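Local structure of proteasome assembly chaperone 2 (PAC2) homologue Rv2125 (Mycobacterium tuberculosis, 5UN0) at residues D19-L24 and V80-G85; L31-I36 and M66-C71; V111-A116 and V158-C163; T121-P126 and A216-I221; P178-H183 and H229-Y234. The protein is of unknown function but belongs to the PAC2 family, whose eukaryotic namesake helps proteasomes assemble, so a related chaperone role is possible. All coordinates share one frame; numbering follows the deposited sequence.

Interaction 1 of 5, residues D19-L24 and V80-G85; sequences DAVAHL and VVLMCG
Val21 and Leu82 meet where helix 16-27 lies across strand 80-85, and the side chains that touch there are nonpolar. Branch CG1 of Val21 stands anti to the backbone N (chi1 -179°), a torsion that directs it at the strand, 3.9 Å from Leu82 CB; the two side chains run past one another head to tail. The same methyl ends 4.3 Å from Cys84 CB, so one branched residue spans two positions on the same face of the strand. Leu24, one helical turn on, meets the other end of Leu82: its CB is 4.0 Å from Leu82 CD1, and its CD1 is 4.1 Å from Leu82 CD2.

Hydrocarbon also touches backbone, for Leu82 CD1 lies 3.8 Å from the carbonyl O of Val21. Around these residues, strand 2-7 continues the apolar floor through Val4 and Ala6, while Leu194 of helix 188-201 and Val205 flank Leu24.

With helix and strand axes 8.9 Å apart, the spacing suits residues of valine and leucine size. Backbone carbonyls are met across the contact by carbon alone, and neither a hydrogen bond nor a salt bridge joins the segments, so the joint probably owes its stability to the burial of hydrocarbon.

Interaction 2 of 5, residues L31-I36 and M66-C71; sequences LPIVEI and MRISHC
Val34 and Ile68 extend in parallel from one face of the sheet, Val34 CG1 3.7 Å from Ile68 CD1. Ile68 directs CG1 anti to its carbonyl carbon (chi1 -59°), carrying CD1 toward the valine; its other branch, CG2, is 4.0 Å from Ile33 CD1, whose side chain crosses it at a slant. On the same face as Val34, CB of Ile36 and CB of Met66 meet at 3.8 Å, after which the methionine bends away toward Phe95 and Met83. Beta-branched and long apolar residues suit this face because helix 92-105 packs there, with Val102 against Ile68 and Leu99 against Ile36.

Antiparallel pairing joins the strands, and it is interrupted by a classic beta bulge: Ile33 and Val34 both face Ile68, whose carbonyl O accepts from Ile33 N at 3.1 Å and from Val34 N at 3.0 Å. The extra residue shifts the register by one. Strand 31-36 is the outermost of this end of the sheet within the chain.

The face bearing Pro32, Glu35, Arg67 and Ser69 is more polar. Glu35 and Arg67 run alongside each other, and Glu35 OE1 approaches Arg67 NE at 3.5 Å from well outside the guanidinium plane, with the carboxylate turned 64° to it; the pair is therefore a salt bridge of charges without an N-H directed at the oxygen. Arg67 NH2 bonds Gln62 OE1, and NH1 makes a weak bond to Ala65 O. At the other end of the ladder, His70 turns its ring away from Leu31, and its NE2 hydrogen-bonds Asp79.

Interaction 3 of 5, residues V111-A116 and V158-C163; sequences VVILGA and VFQSAC
Ile113 and Val111, two residues apart on strand 110-119, turn their side chains to the same face and meet Phe159 of helix 155-166. Aliphatic-aromatic packing dominates. The end of Ile113 meets the phenyl group at a slant, CD1 3.3 Å from Phe159 CD1, while Val111 comes in at about a right angle with CG1 4.0 Å from Phe159 CE1. Phe159 reaches them because its CG is anti to the backbone N (chi1 174°), which sends the ring from the helix toward the strand.

A second kind of contact is between aliphatic carbon and sulfur: Val111 CG2 is 4.0 Å from Cys163 SG, one helical turn beyond Phe159. The short, weakly polar cysteine side chain is at home in this buried apolar layer. Gln160 lends CB, 3.8 Å from Ile113 CD1, and its backbone N lies by the same methyl; its chain then bends away.

The helix runs nearly antiparallel to the strand and returns the chain to strand 170-178, parallel to and beside 110-119, as in a beta-alpha-beta crossover, although strand 129-132 intervenes in sequence. Helix 92-105 flanks it through Leu99 against Phe159; Val112 and Leu114 face helix 188-201 across the sheet; and Val158 packs on Trp63 of a second subunit.

Interaction 4 of 5, residues T121-P126 and A216-I221; sequences TPHTRP and AWEREI
His123 lays its imidazole against Ile221, one methyl of which sits over the ring. The Ile221 CG2 carbon is 3.3 Å from the ring centroid and 14° off the normal, a CH-pi contact over the centre of the face. Two torsions make this possible: His123 holds CG between its backbone N and carbonyl carbon (chi1 70°), swinging the ring toward the helix, and Ile221 places CG1 anti to its own carbonyl carbon (chi1 -69°), with CG2 as the branch directed at the imidazole. The opposite face of the ring is met by Thr124 CG2, 3.4 Å above the plane but displaced to the rim. The histidine is thus flanked by a methyl on each face.

Ile221 uses its other arm as well, since CD1 lies over the centre of the Trp217 ring. Trp217 in turn brings CH2 to 4.2 Å from His123 CB. Glu218 extends with CG anti to the backbone N, 3.2 Å from His123 O, and then bends at chi2, which carries OE2 to 3.3 Å from Thr124 CA; its side chain crosses that of Thr124 at about a right angle.

The polar edge of the imidazole is engaged by other parts of the chain: ND1 hydrogen-bonds Tyr180 OH, and NE2 has a weak bond to Thr222 OG1. A flat ring with nitrogens at its edge can pack apolar groups on both faces while bonding in its plane. The arrangement is a surface loop-helix junction, in which the loop following strand 110-119 meets helix 210-222 through a CH-pi contact together with Trp217 and the chain of Glu218.

Interaction 5 of 5, residues P178-H183 and H229-Y234; sequences PHYVSH and HELAEY
A type I beta turn, Pro178 to Val181, follows strand 170-178 and brings His179 and Tyr180 up to the short helix 231-235, where Tyr234 receives them. The directional link is a hydrogen bond in which His179 NE2 donates to Tyr234 OH, modelled 2.5 Å away, a shortness that is doubtful at this resolution; the N-H...O angle is 160° and the oxygen only 7° out of the imidazole plane. The rings meet rim to rim, neither over the other's face. In His179, CG sits between the backbone N and the carbonyl carbon (chi1 54°), a rotation that carries NE2 out toward the helix. Histidine suits this place because its ring offers an N-H at the edge, and tyrosine because its hydroxyl can also bond Asp120 OD1, so that the phenol is gripped by two partners.

Beside this polar link, Tyr180 and Tyr234 pass edge to edge with their tips in opposite senses, Tyr180 CE2 and Tyr234 CE2 3.9 Å apart. Leu231 CD1 lies 4.1 Å from Tyr180 OH, a hydroxyl already bonded to His123. Glu230, at the N-cap position, brings OE1 to 3.9 Å from His179 CE1, near the plane of the imidazole, and its OE2 stands over the rim of one face of Tyr234. The carboxylate would probably lend a negative environment to the histidine.

Within the turn region, Ser182 OG donates back to His179 O. A beta turn at the end of a sheet strand thus meets a short helix near the C terminus through a His-Tyr-Tyr aromatic cluster, with the N-cap Glu230 beside it.

How the interactions relate
Interactions 1, 2 and 3 share the central mixed sheet. Interaction 2 is nested within the chain loop that interaction 1 closes, and the two are tied by probable backbone hydrogen bonds, Leu82 N to Ser69 O and Val80 N to Cys71 O, both 2.9 Å. Interaction 3 lies farther across the sheet, its centre about 13 Å from that of interaction 1, which it touches where Ala20 CB meets Leu114 CD1 at 3.8 Å. Interactions 4 and 5 form a separate surface pair, their centres about 9 Å apart, tied through His123 ND1 and Tyr180 OH at 2.7 Å. Their segments alternate along the chain. Interactions 2 and 5 are farthest apart, about 37 Å between centres.

Interaction 1 of 5, residues D19-L24 and V80-G85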
# COMPACT_ATOMS: atom_id res chain seq x y z
N ASP A 19 0.73 22.55 9.03
CA ASP A 19 1.32 23.71 9.71
C ASP A 19 0.32 24.83 9.94
O ASP A 19 0.38 25.50 10.97
CB ASP A 19 2.51 24.29 8.94
CG ASP A 19 3.75 23.42 9.01
OD1 ASP A 19 3.78 22.48 9.84
OD2 ASP A 19 4.70 23.68 8.24
N ALA A 20 -0.57 25.05 9.00
CA ALA A 20 -1.62 26.05 9.21
C ALA A 20 -2.43 25.71 10.45
O ALA A 20 -2.58 26.55 11.34
CB ALA A 20 -2.53 26.14 7.99
N VAL A 21 -2.94 24.48 10.53
CA VAL A 21 -3.77 24.11 11.68
C VAL A 21 -2.94 24.10 12.96
O VAL A 21 -3.45 24.46 14.03
CB VAL A 21 -4.45 22.75 11.50
CG1 VAL A 21 -5.31 22.42 12.72
CG2 VAL A 21 -5.32 22.75 10.26
N ALA A 22 -1.68 23.71 12.84
CA ALA A 22 -0.78 23.70 13.98
C ALA A 22 -0.68 25.10 14.55
O ALA A 22 -0.72 25.29 15.78
CB ALA A 22 0.59 23.21 13.57
N HIS A 23 -0.55 26.06 13.64
CA HIS A 23 -0.37 27.46 13.99
C HIS A 23 -1.58 28.07 14.66
O HIS A 23 -1.46 28.95 15.51
CB HIS A 23 -0.04 28.28 12.75
CG HIS A 23 0.22 29.71 13.05
ND1 HIS A 23 1.41 30.14 13.59
CD2 HIS A 23 -0.57 30.80 12.94
CE1 HIS A 23 1.35 31.44 13.79
NE2 HIS A 23 0.16 31.87 13.39
N LEU A 24 -2.76 27.63 14.24
CA LEU A 24 -3.99 28.05 14.88
C LEU A 24 -4.02 27.52 16.30
O LEU A 24 -4.35 28.25 17.22
CB LEU A 24 -5.21 27.56 14.10
CG LEU A 24 -5.44 28.19 12.73
CD1 LEU A 24 -6.71 27.62 12.13
CD2 LEU A 24 -5.51 29.71 12.79
N VAL A 80 -13.81 27.39 17.56
CA VAL A 80 -13.16 26.85 16.39
C VAL A 80 -12.75 25.44 16.77
O VAL A 80 -12.07 25.25 17.75
CB VAL A 80 -11.90 27.69 16.02
CG1 VAL A 80 -11.16 27.07 14.85
CG2 VAL A 80 -12.29 29.11 15.70
N VAL A 81 -13.20 24.46 15.99
CA VAL A 81 -12.84 23.06 16.22
C VAL A 81 -11.85 22.63 15.17
O VAL A 81 -12.13 22.68 13.97
CB VAL A 81 -14.07 22.12 16.18
CG1 VAL A 81 -13.61 20.68 16.32
CG2 VAL A 81 -15.04 22.46 17.30
N LEU A 82 -10.69 22.19 15.65
CA LEU A 82 -9.56 21.88 14.77
C LEU A 82 -9.45 20.39 14.63
O LEU A 82 -9.66 19.66 15.60
CB LEU A 82 -8.25 22.44 15.33
CG LEU A 82 -8.18 23.95 15.51
CD1 LEU A 82 -6.80 24.40 15.91
CD2 LEU A 82 -8.58 24.66 14.24
N MET A 83 -9.13 19.95 13.42
CA MET A 83 -8.91 18.54 13.12
C MET A 83 -7.61 18.35 12.36
O MET A 83 -7.34 19.05 11.39
CB MET A 83 -10.04 17.98 12.29
CG MET A 83 -11.37 17.95 13.01
SD MET A 83 -12.61 17.30 11.90
CE MET A 83 -14.08 17.54 12.89
N CYS A 84 -6.80 17.41 12.80
CA CYS A 84 -5.54 17.21 12.17
C CYS A 84 -5.06 15.80 12.34
O CYS A 84 -5.11 15.24 13.43
CB CYS A 84 -4.49 18.17 12.71
SG CYS A 84 -3.20 18.41 11.50
N GLY A 85 -4.58 15.22 11.24
CA GLY A 85 -4.09 13.87 11.28
C GLY A 85 -3.99 13.25 9.91
O GLY A 85 -4.44 13.83 8.92

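Interaction 2 of 5, residues L31-I36 and M66-C71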
# COMPACT_ATOMS: atom_id res chain seq x y z
N LEU A 31 -7.63 23.10 23.03
CA LEU A 31 -7.80 22.08 24.05
C LEU A 31 -8.20 20.76 23.37
O LEU A 31 -9.26 20.68 22.74
CB LEU A 31 -8.87 22.56 25.03
CG LEU A 31 -9.24 21.87 26.33
CD1 LEU A 31 -10.53 22.45 26.90
CD2 LEU A 31 -9.39 20.38 26.15
N PRO A 32 -7.35 19.72 23.47
CA PRO A 32 -7.70 18.40 22.96
C PRO A 32 -8.98 17.85 23.58
O PRO A 32 -9.16 18.00 24.79
CB PRO A 32 -6.50 17.54 23.37
CG PRO A 32 -5.35 18.47 23.38
CD PRO A 32 -5.91 19.80 23.80
N ILE A 33 -9.83 17.23 22.78
CA ILE A 33 -11.08 16.67 23.26
C ILE A 33 -11.31 15.26 22.72
O ILE A 33 -11.53 14.32 23.48
CB ILE A 33 -12.29 17.55 22.89
CG1 ILE A 33 -12.41 17.66 21.36
CG2 ILE A 33 -12.16 18.92 23.52
CD1 ILE A 33 -13.68 18.33 20.90
N VAL A 34 -11.24 15.12 21.40
CA VAL A 34 -11.45 13.81 20.75
C VAL A 34 -10.25 13.38 19.89
O VAL A 34 -9.66 14.18 19.16
CB VAL A 34 -12.71 13.82 19.87
CG1 VAL A 34 -12.64 12.77 18.76
CG2 VAL A 34 -13.95 13.56 20.72
N GLU A 35 -9.92 12.10 19.99
CA GLU A 35 -8.87 11.48 19.19
C GLU A 35 -9.36 10.17 18.57
O GLU A 35 -9.70 9.24 19.28
CB GLU A 35 -7.65 11.21 20.06
CG GLU A 35 -6.61 10.35 19.38
CD GLU A 35 -5.25 10.43 20.05
OE1 GLU A 35 -4.63 11.53 20.01
OE2 GLU A 35 -4.81 9.39 20.61
N ILE A 36 -9.42 10.12 17.23
CA ILE A 36 -9.92 8.94 16.51
C ILE A 36 -8.76 8.02 16.13
O ILE A 36 -8.03 8.25 15.16
CB ILE A 36 -10.79 9.30 15.30
CG1 ILE A 36 -12.05 10.01 15.76
CG2 ILE A 36 -11.19 8.06 14.52
CD1 ILE A 36 -12.96 10.47 14.63
N MET A 66 -6.64 10.57 14.24
CA MET A 66 -7.24 11.87 13.97
C MET A 66 -7.44 12.63 15.28
O MET A 66 -8.24 12.22 16.11
CB MET A 66 -8.59 11.68 13.28
CG MET A 66 -9.05 12.88 12.49
SD MET A 66 -7.95 13.21 11.10
CE MET A 66 -8.10 14.99 10.99
N ARG A 67 -6.70 13.73 15.46
CA ARG A 67 -6.81 14.57 16.67
C ARG A 67 -7.79 15.73 16.47
O ARG A 67 -7.69 16.51 15.51
CB ARG A 67 -5.44 15.08 17.11
CG ARG A 67 -4.62 13.97 17.74
CD ARG A 67 -3.09 14.20 17.73
NE ARG A 67 -2.37 12.90 17.75
CZ ARG A 67 -2.22 12.12 16.67
NH1 ARG A 67 -2.72 12.48 15.49
NH2 ARG A 67 -1.57 10.96 16.76
N ILE A 68 -8.77 15.81 17.37
CA ILE A 68 -9.76 16.87 17.34
C ILE A 68 -9.61 17.67 18.62
O ILE A 68 -9.69 17.11 19.72
CB ILE A 68 -11.18 16.30 17.21
CG1 ILE A 68 -11.30 15.47 15.93
CG2 ILE A 68 -12.22 17.42 17.26
CD1 ILE A 68 -12.66 14.86 15.67
N SER A 69 -9.38 18.97 18.48
CA SER A 69 -9.23 19.86 19.63
C SER A 69 -10.13 21.11 19.51
O SER A 69 -10.62 21.42 18.42
CB SER A 69 -7.76 20.23 19.79
OG SER A 69 -7.27 20.86 18.63
N HIS A 70 -10.34 21.81 20.63
CA HIS A 70 -11.27 22.96 20.66
C HIS A 70 -10.59 24.28 20.99
O HIS A 70 -9.61 24.32 21.73
CB HIS A 70 -12.44 22.74 21.63
CG HIS A 70 -13.19 23.99 21.96
ND1 HIS A 70 -12.77 24.87 22.94
CD2 HIS A 70 -14.29 24.55 21.40
CE1 HIS A 70 -13.59 25.91 22.98
NE2 HIS A 70 -14.52 25.74 22.06
N CYS A 71 -11.17 25.36 20.48
CA CYS A 71 -10.53 26.64 20.42
C CYS A 71 -11.52 27.78 20.57
O CYS A 71 -12.68 27.66 20.20
CB CYS A 71 -9.90 26.79 19.05
SG CYS A 71 -8.24 27.38 19.11

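Interaction 3 of 5, residues V111-A116 and V158-C163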
# COMPACT_ATOMS: atom_id res chain seq x y z
N VAL A 111 -17.61 24.11 7.74
CA VAL A 111 -16.35 23.38 7.72
C VAL A 111 -15.41 23.95 6.67
O VAL A 111 -15.82 24.27 5.55
CB VAL A 111 -16.60 21.90 7.46
CG1 VAL A 111 -15.27 21.16 7.27
CG2 VAL A 111 -17.39 21.30 8.61
N VAL A 112 -14.14 24.07 7.04
CA VAL A 112 -13.10 24.56 6.13
C VAL A 112 -11.94 23.57 6.09
O VAL A 112 -11.25 23.38 7.08
CB VAL A 112 -12.55 25.91 6.59
CG1 VAL A 112 -11.54 26.44 5.61
CG2 VAL A 112 -13.67 26.91 6.73
N ILE A 113 -11.73 22.94 4.95
CA ILE A 113 -10.68 21.95 4.80
C ILE A 113 -9.47 22.50 4.05
O ILE A 113 -9.56 22.89 2.90
CB ILE A 113 -11.21 20.73 4.07
CG1 ILE A 113 -12.25 20.03 4.95
CG2 ILE A 113 -10.08 19.77 3.72
CD1 ILE A 113 -13.17 19.13 4.16
N LEU A 114 -8.32 22.51 4.70
CA LEU A 114 -7.10 22.99 4.05
C LEU A 114 -6.26 21.87 3.46
O LEU A 114 -6.10 20.79 4.06
CB LEU A 114 -6.23 23.76 5.05
CG LEU A 114 -6.91 24.96 5.70
CD1 LEU A 114 -6.03 25.57 6.77
CD2 LEU A 114 -7.28 25.98 4.63
N GLY A 115 -5.69 22.15 2.29
CA GLY A 115 -4.76 21.23 1.65
C GLY A 115 -3.71 21.94 0.82
O GLY A 115 -3.74 23.16 0.64
N ALA A 116 -2.76 21.15 0.32
CA ALA A 116 -1.68 21.68 -0.51
C ALA A 116 -1.17 20.64 -1.49
O ALA A 116 -1.07 19.46 -1.17
CB ALA A 116 -0.55 22.17 0.36
N VAL A 158 -13.44 14.07 -0.28
CA VAL A 158 -14.51 13.16 0.11
C VAL A 158 -15.30 13.74 1.30
O VAL A 158 -16.52 13.83 1.28
CB VAL A 158 -13.95 11.78 0.50
CG1 VAL A 158 -15.05 10.90 1.09
CG2 VAL A 158 -13.37 11.11 -0.72
N PHE A 159 -14.55 14.10 2.33
CA PHE A 159 -15.12 14.63 3.56
C PHE A 159 -15.87 15.90 3.23
O PHE A 159 -16.97 16.14 3.74
CB PHE A 159 -14.00 14.93 4.56
CG PHE A 159 -14.46 15.62 5.81
CD1 PHE A 159 -13.73 16.67 6.33
CD2 PHE A 159 -15.60 15.20 6.49
CE1 PHE A 159 -14.12 17.30 7.49
CE2 PHE A 159 -16.00 15.82 7.66
CZ PHE A 159 -15.26 16.88 8.16
N GLN A 160 -15.27 16.70 2.38
CA GLN A 160 -15.90 17.92 1.93
C GLN A 160 -17.26 17.56 1.40
O GLN A 160 -18.27 18.12 1.81
CB GLN A 160 -15.04 18.58 0.85
CG GLN A 160 -15.32 20.05 0.59
CD GLN A 160 -16.44 20.27 -0.38
OE1 GLN A 160 -17.17 19.34 -0.73
NE2 GLN A 160 -16.57 21.51 -0.85
N SER A 161 -17.27 16.61 0.46
CA SER A 161 -18.48 16.12 -0.19
C SER A 161 -19.47 15.46 0.77
O SER A 161 -20.67 15.50 0.55
CB SER A 161 -18.09 15.12 -1.27
OG SER A 161 -19.19 14.28 -1.58
N ALA A 162 -18.95 14.82 1.80
CA ALA A 162 -19.80 14.26 2.85
C ALA A 162 -20.50 15.37 3.67
O ALA A 162 -21.61 15.18 4.15
CB ALA A 162 -18.98 13.37 3.76
N CYS A 163 -19.86 16.52 3.81
CA CYS A 163 -20.45 17.62 4.56
C CYS A 163 -21.60 18.24 3.76
O CYS A 163 -22.73 18.36 4.25
CB CYS A 163 -19.40 18.67 4.91
SG CYS A 163 -18.34 18.16 6.27

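Interaction 4 of 5, residues T121-P126 and A216-I221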
# COMPACT_ATOMS: atom_id res chain seq x y z
N THR A 121 4.85 26.13 -10.56
CA THR A 121 4.62 27.51 -10.12
C THR A 121 5.92 28.11 -9.54
O THR A 121 6.67 27.41 -8.86
CB THR A 121 3.47 27.58 -9.09
OG1 THR A 121 3.21 28.94 -8.72
CG2 THR A 121 3.79 26.77 -7.84
N PRO A 122 6.19 29.39 -9.81
CA PRO A 122 7.42 29.99 -9.28
C PRO A 122 7.37 30.18 -7.76
O PRO A 122 6.30 30.36 -7.19
CB PRO A 122 7.52 31.36 -9.97
CG PRO A 122 6.22 31.57 -10.67
CD PRO A 122 5.36 30.35 -10.57
N HIS A 123 8.54 30.12 -7.13
CA HIS A 123 8.66 30.43 -5.71
C HIS A 123 8.85 31.92 -5.48
O HIS A 123 8.85 32.38 -4.34
CB HIS A 123 9.82 29.66 -5.08
CG HIS A 123 11.17 30.13 -5.53
ND1 HIS A 123 11.78 29.66 -6.68
CD2 HIS A 123 12.05 31.00 -4.97
CE1 HIS A 123 12.96 30.23 -6.81
NE2 HIS A 123 13.16 31.04 -5.79
N THR A 124 9.03 32.66 -6.58
CA THR A 124 9.31 34.10 -6.52
C THR A 124 8.05 34.94 -6.76
O THR A 124 8.13 36.17 -6.85
CB THR A 124 10.38 34.49 -7.55
OG1 THR A 124 9.92 34.20 -8.88
CG2 THR A 124 11.67 33.72 -7.29
N ARG A 125 6.91 34.27 -6.87
CA ARG A 125 5.62 34.94 -7.06
C ARG A 125 4.54 34.29 -6.19
O ARG A 125 4.70 33.15 -5.75
CB ARG A 125 5.23 34.92 -8.53
CG ARG A 125 5.74 36.13 -9.31
CD ARG A 125 5.80 35.84 -10.81
NE ARG A 125 6.38 36.90 -11.64
CZ ARG A 125 5.77 37.51 -12.67
NH1 ARG A 125 4.53 37.19 -13.05
NH2 ARG A 125 6.41 38.46 -13.35
N PRO A 126 3.43 35.00 -5.95
CA PRO A 126 2.41 34.55 -4.98
C PRO A 126 1.97 33.09 -5.07
O PRO A 126 2.21 32.43 -6.08
CB PRO A 126 1.22 35.47 -5.27
CG PRO A 126 1.84 36.71 -5.80
CD PRO A 126 3.02 36.26 -6.60
N ALA A 216 12.74 34.97 4.49
CA ALA A 216 14.00 34.24 4.64
C ALA A 216 14.00 33.03 3.72
O ALA A 216 14.99 32.74 3.04
CB ALA A 216 14.19 33.81 6.08
N TRP A 217 12.87 32.32 3.72
CA TRP A 217 12.68 31.14 2.87
C TRP A 217 12.90 31.52 1.40
O TRP A 217 13.75 30.93 0.73
CB TRP A 217 11.27 30.57 3.09
CG TRP A 217 10.91 29.34 2.31
CD1 TRP A 217 11.20 28.05 2.64
CD2 TRP A 217 10.11 29.29 1.12
NE1 TRP A 217 10.66 27.19 1.71
CE2 TRP A 217 9.98 27.92 0.77
CE3 TRP A 217 9.51 30.26 0.30
CZ2 TRP A 217 9.28 27.50 -0.37
CZ3 TRP A 217 8.81 29.84 -0.83
CH2 TRP A 217 8.71 28.47 -1.16
N GLU A 218 12.15 32.51 0.93
CA GLU A 218 12.18 32.91 -0.49
C GLU A 218 13.56 33.40 -0.94
O GLU A 218 13.99 33.12 -2.07
CB GLU A 218 11.11 33.98 -0.77
CG GLU A 218 10.67 34.06 -2.24
CD GLU A 218 10.24 35.45 -2.69
OE1 GLU A 218 9.69 36.22 -1.87
OE2 GLU A 218 10.45 35.77 -3.88
N ARG A 219 14.26 34.15 -0.08
CA ARG A 219 15.62 34.62 -0.38
C ARG A 219 16.60 33.46 -0.50
O ARG A 219 17.46 33.45 -1.38
CB ARG A 219 16.17 35.50 0.75
CG ARG A 219 15.49 36.86 0.91
CD ARG A 219 16.49 37.88 1.46
NE ARG A 219 17.39 37.28 2.46
CZ ARG A 219 17.19 37.27 3.78
NH1 ARG A 219 16.12 37.84 4.33
NH2 ARG A 219 18.08 36.68 4.57
N GLU A 220 16.48 32.50 0.41
CA GLU A 220 17.44 31.39 0.51
C GLU A 220 17.10 30.21 -0.43
O GLU A 220 17.80 29.20 -0.44
CB GLU A 220 17.62 30.95 1.96
CG GLU A 220 18.18 32.08 2.81
CD GLU A 220 18.79 31.61 4.12
OE1 GLU A 220 19.08 30.40 4.25
OE2 GLU A 220 18.99 32.48 5.01
N ILE A 221 16.04 30.37 -1.23
CA ILE A 221 15.82 29.51 -2.39
C ILE A 221 16.41 30.18 -3.63
O ILE A 221 17.03 29.53 -4.47
CB ILE A 221 14.33 29.22 -2.61
CG1 ILE A 221 13.83 28.32 -1.49
CG2 ILE A 221 14.09 28.54 -3.95
CD1 ILE A 221 12.34 28.16 -1.46

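Interaction 5 of 5, residues P178-H183 and H229-Y234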
# COMPACT_ATOMS: atom_id res chain seq x y z
N PRO A 178 5.63 24.97 -5.22
CA PRO A 178 6.59 24.63 -6.26
C PRO A 178 7.20 23.25 -6.05
O PRO A 178 7.78 22.99 -4.99
CB PRO A 178 7.65 25.71 -6.13
CG PRO A 178 6.94 26.87 -5.52
CD PRO A 178 5.91 26.28 -4.61
N HIS A 179 7.08 22.37 -7.04
CA HIS A 179 7.53 20.97 -6.91
C HIS A 179 9.02 20.81 -6.60
O HIS A 179 9.43 19.83 -5.97
CB HIS A 179 7.20 20.19 -8.18
CG HIS A 179 7.73 20.83 -9.42
ND1 HIS A 179 9.06 20.78 -9.78
CD2 HIS A 179 7.11 21.56 -10.38
CE1 HIS A 179 9.23 21.43 -10.92
NE2 HIS A 179 8.07 21.92 -11.30
N TYR A 180 9.83 21.76 -7.05
CA TYR A 180 11.29 21.72 -6.86
C TYR A 180 11.75 21.98 -5.41
O TYR A 180 12.80 21.49 -5.00
CB TYR A 180 12.02 22.66 -7.82
CG TYR A 180 11.53 24.10 -7.89
CD1 TYR A 180 12.08 25.09 -7.08
CD2 TYR A 180 10.56 24.48 -8.81
CE1 TYR A 180 11.65 26.41 -7.16
CE2 TYR A 180 10.13 25.80 -8.91
CZ TYR A 180 10.68 26.76 -8.09
OH TYR A 180 10.24 28.06 -8.19
N VAL A 181 10.98 22.78 -4.68
CA VAL A 181 11.17 22.92 -3.23
C VAL A 181 10.02 22.22 -2.50
O VAL A 181 9.02 22.85 -2.15
CB VAL A 181 11.26 24.39 -2.80
CG1 VAL A 181 11.30 24.52 -1.28
CG2 VAL A 181 12.50 25.03 -3.40
N SER A 182 10.17 20.92 -2.30
CA SER A 182 9.13 20.13 -1.65
C SER A 182 9.34 19.99 -0.13
O SER A 182 8.39 19.66 0.58
CB SER A 182 9.02 18.74 -2.29
OG SER A 182 8.65 18.83 -3.65
N HIS A 183 10.55 20.25 0.36
CA HIS A 183 10.87 20.02 1.79
C HIS A 183 9.89 20.80 2.67
O HIS A 183 9.59 21.96 2.40
CB HIS A 183 12.34 20.35 2.18
CG HIS A 183 13.22 20.67 1.02
ND1 HIS A 183 13.01 21.79 0.25
CD2 HIS A 183 14.30 20.04 0.50
CE1 HIS A 183 13.92 21.83 -0.71
NE2 HIS A 183 14.71 20.79 -0.58
N HIS A 229 17.84 27.41 -13.76
CA HIS A 229 16.89 28.48 -14.04
C HIS A 229 15.88 28.20 -15.15
O HIS A 229 15.99 28.75 -16.23
CB HIS A 229 17.65 29.79 -14.32
CG HIS A 229 16.90 31.02 -13.93
ND1 HIS A 229 16.73 32.10 -14.76
CD2 HIS A 229 16.27 31.33 -12.77
CE1 HIS A 229 16.03 33.02 -14.14
NE2 HIS A 229 15.73 32.58 -12.93
N GLU A 230 14.85 27.41 -14.82
CA GLU A 230 13.67 27.28 -15.69
C GLU A 230 12.70 28.39 -15.31
O GLU A 230 11.54 28.43 -15.75
CB GLU A 230 13.02 25.89 -15.60
CG GLU A 230 12.44 25.52 -14.25
CD GLU A 230 11.46 24.35 -14.30
OE1 GLU A 230 11.38 23.58 -13.31
OE2 GLU A 230 10.75 24.18 -15.31
N LEU A 231 13.21 29.31 -14.49
CA LEU A 231 12.37 30.32 -13.88
C LEU A 231 11.69 31.15 -14.90
O LEU A 231 10.52 31.45 -14.75
CB LEU A 231 13.15 31.27 -12.99
CG LEU A 231 12.88 31.19 -11.48
CD1 LEU A 231 12.75 29.77 -10.96
CD2 LEU A 231 13.96 31.90 -10.68
N ALA A 232 12.41 31.55 -15.95
CA ALA A 232 11.80 32.42 -16.94
C ALA A 232 10.53 31.76 -17.44
O ALA A 232 9.50 32.42 -17.59
CB ALA A 232 12.74 32.68 -18.09
N GLU A 233 10.60 30.45 -17.65
CA GLU A 233 9.44 29.72 -18.14
C GLU A 233 8.29 29.94 -17.19
O GLU A 233 7.21 30.38 -17.59
CB GLU A 233 9.74 28.20 -18.21
CG GLU A 233 10.70 27.74 -19.31
CD GLU A 233 10.35 26.38 -19.91
OE1 GLU A 233 9.35 26.31 -20.64
OE2 GLU A 233 11.07 25.37 -19.69
N TYR A 234 8.55 29.65 -15.92
CA TYR A 234 7.52 29.72 -14.89
C TYR A 234 7.03 31.12 -14.64
O TYR A 234 5.83 31.36 -14.59
CB TYR A 234 8.05 29.13 -13.58
CG TYR A 234 7.84 27.63 -13.46
CD1 TYR A 234 7.28 26.88 -14.50
CD2 TYR A 234 8.21 26.96 -12.31
CE1 TYR A 234 7.09 25.51 -14.37
CE2 TYR A 234 8.03 25.60 -12.17
CZ TYR A 234 7.47 24.88 -13.20
OH TYR A 234 7.29 23.52 -13.07